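Local coordinates for DUF3822 family protein (Bacteroides thetaiotaomicron VPI-5482, PDB 3HRG) that is of unknown function but adopts an actin-like ATPase fold, which suggests, without establishing, a nucleotide-dependent role, at residues F78-L83 with G180-A185. Numbering follows the deposited sequence.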
loop_
_atom_site.group_PDB
_atom_site.type_symbol
_atom_site.label_atom_id
_atom_site.label_comp_id
_atom_site.label_asym_id
_atom_site.label_seq_id
_atom_site.Cartn_x
_atom_site.Cartn_y
_atom_site.Cartn_z
ATOM N N PHE A 78 6.026 -3.555 -7.484
ATOM C CA PHE A 78 4.883 -4.454 -7.618
ATOM C C PHE A 78 4.376 -4.345 -9.038
ATOM O O PHE A 78 4.608 -3.343 -9.738
ATOM C CB PHE A 78 3.717 -4.185 -6.637
ATOM C CG PHE A 78 2.989 -2.876 -6.880
ATOM C CD1 PHE A 78 1.924 -2.792 -7.772
ATOM C CD2 PHE A 78 3.408 -1.741 -6.247
ATOM C CE1 PHE A 78 1.270 -1.599 -7.978
ATOM C CE2 PHE A 78 2.761 -0.535 -6.448
ATOM C CZ PHE A 78 1.697 -0.463 -7.345
ATOM N N THR A 79 3.691 -5.402 -9.459
ATOM C CA THR A 79 3.112 -5.498 -10.778
ATOM C C THR A 79 1.734 -6.154 -10.686
ATOM O O THR A 79 1.571 -7.181 -10.022
ATOM C CB THR A 79 3.980 -6.365 -11.673
ATOM O OG1 THR A 79 5.202 -5.687 -11.955
ATOM C CG2 THR A 79 3.242 -6.684 -13.002
HETATM N N MSE A 80 0.746 -5.561 -11.342
HETATM C CA MSE A 80 -0.599 -6.113 -11.339
HETATM C C MSE A 80 -0.841 -6.908 -12.603
HETATM O O MSE A 80 -0.467 -6.462 -13.680
HETATM C CB MSE A 80 -1.633 -4.994 -11.221
HETATM C CG MSE A 80 -3.091 -5.467 -11.146
HETATM SE SE MSE A 80 -3.966 -5.801 -12.829
HETATM C CE MSE A 80 -4.077 -3.979 -13.510
ATOM N N ILE A 81 -1.457 -8.088 -12.451
ATOM C CA ILE A 81 -1.827 -8.895 -13.611
ATOM C C ILE A 81 -3.253 -9.438 -13.389
ATOM O O ILE A 81 -3.631 -9.825 -12.280
ATOM C CB ILE A 81 -0.814 -10.028 -13.928
ATOM C CG1 ILE A 81 -1.083 -10.622 -15.323
ATOM C CG2 ILE A 81 -0.814 -11.078 -12.847
ATOM C CD1 ILE A 81 -0.221 -11.823 -15.604
ATOM N N PRO A 82 -4.089 -9.394 -14.445
ATOM C CA PRO A 82 -5.430 -9.911 -14.231
ATOM C C PRO A 82 -5.339 -11.385 -13.867
ATOM O O PRO A 82 -4.444 -12.067 -14.355
ATOM C CB PRO A 82 -6.104 -9.728 -15.592
ATOM C CG PRO A 82 -5.398 -8.608 -16.205
ATOM C CD PRO A 82 -4.015 -8.590 -15.685
ATOM N N LEU A 83 -6.242 -11.864 -13.022
ATOM C CA LEU A 83 -6.219 -13.267 -12.562
ATOM C C LEU A 83 -6.266 -14.259 -13.713
ATOM O O LEU A 83 -5.531 -15.260 -13.719
ATOM C CB LEU A 83 -7.365 -13.537 -11.573
ATOM C CG LEU A 83 -7.488 -14.955 -10.989
ATOM C CD1 LEU A 83 -6.240 -15.341 -10.219
ATOM C CD2 LEU A 83 -8.701 -15.072 -10.081
ATOM N N GLY A 180 -15.977 -0.275 -9.891
ATOM C CA GLY A 180 -15.367 -1.350 -9.162
ATOM C C GLY A 180 -14.352 -2.209 -9.904
ATOM O O GLY A 180 -13.696 -3.000 -9.236
ATOM N N GLN A 181 -14.189 -2.055 -11.234
ATOM C CA GLN A 181 -13.211 -2.859 -12.004
ATOM C C GLN A 181 -11.898 -2.125 -12.053
ATOM O O GLN A 181 -11.857 -0.973 -12.448
ATOM C CB GLN A 181 -13.668 -3.124 -13.442
ATOM C CG GLN A 181 -12.596 -3.787 -14.365
ATOM C CD GLN A 181 -12.097 -5.147 -13.886
ATOM O OE1 GLN A 181 -10.879 -5.370 -13.772
ATOM N NE2 GLN A 181 -13.026 -6.052 -13.577
ATOM N N LEU A 182 -10.823 -2.799 -11.653
ATOM C CA LEU A 182 -9.511 -2.200 -11.656
ATOM C C LEU A 182 -9.037 -2.098 -13.098
ATOM O O LEU A 182 -8.990 -3.098 -13.783
ATOM C CB LEU A 182 -8.525 -3.052 -10.860
ATOM C CG LEU A 182 -7.089 -2.506 -10.777
ATOM C CD1 LEU A 182 -7.047 -1.165 -10.051
ATOM C CD2 LEU A 182 -6.159 -3.518 -10.076
ATOM N N LEU A 183 -8.704 -0.906 -13.535
ATOM C CA LEU A 183 -8.208 -0.636 -14.900
ATOM C C LEU A 183 -6.675 -0.571 -14.971
ATOM O O LEU A 183 -6.080 -0.916 -15.999
ATOM C CB LEU A 183 -8.755 0.706 -15.384
ATOM C CG LEU A 183 -10.275 0.927 -15.442
ATOM C CD1 LEU A 183 -10.580 2.411 -15.682
ATOM C CD2 LEU A 183 -10.961 0.037 -16.467
ATOM N N LEU A 184 -6.047 -0.131 -13.875
ATOM C CA LEU A 184 -4.609 0.049 -13.804
ATOM C C LEU A 184 -4.138 0.195 -12.375
ATOM O O LEU A 184 -4.836 0.829 -11.559
ATOM C CB LEU A 184 -4.230 1.327 -14.574
ATOM C CG LEU A 184 -2.789 1.839 -14.656
ATOM C CD1 LEU A 184 -2.568 2.534 -16.039
ATOM C CD2 LEU A 184 -2.433 2.739 -13.486
ATOM N N ALA A 185 -2.974 -0.397 -12.089
ATOM C CA ALA A 185 -2.296 -0.233 -10.790
ATOM C C ALA A 185 -0.796 -0.129 -11.065
ATOM O O ALA A 185 -0.193 -1.091 -11.541
ATOM C CB ALA A 185 -2.571 -1.389 -9.894
HETATM O O HOH W 1 1.317 -2.974 -12.672
#
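Met80 and Leu182 reach toward each other tip to tip across the gap between strands 78-82 and 181-185, and one branch of the leucine does the touching: Leu182 CD2 lies 3.8 Å from Met80 CG and 4.0 Å from Met80 CE. The selenomethionine can present both CG and the terminal CE to one methyl because CG stands anti to the backbone N (chi1 -177°), which carries the chain along the facing strand toward Leu182, and the bends at chi2 and chi3 then curl CE back round CD2. That curl also sets CE 4.0 Å from Ala185 N, against the backbone of strand 181-185. Nearer the root of the same side chain, Met80 CB faces Ala185 CB at 4.0 Å, so the short alanine fills the near end of the patch and Leu182 the far end. The strands run roughly antiparallel, at 157°, but their axes come no closer than 7.4 Å, wider than hydrogen-bonded neighbours in a sheet. They are in fact outermost strands of two separate sheets, an antiparallel one of three strands and a mixed one of five; two mixed five-stranded sheets sharing the strand order 3-2-1-4-5 are the duplicated core of the actin-like ATPase fold, and this contact joins the second of them to the small sheet. Polar linkage is indirect: one water accepts from Met80 N and donates to Ala185 O, spanning 3.0 and 2.7 Å. The carbonyl of Ala185 also meets Phe78, whose ring atom CE1 is 3.9 Å from Ala185 O in an oblique approach. Ile148 of helix 144-154 touches both Leu182 and Ala185, while Met80 rests on Val117 and Ile119 of its own sheet.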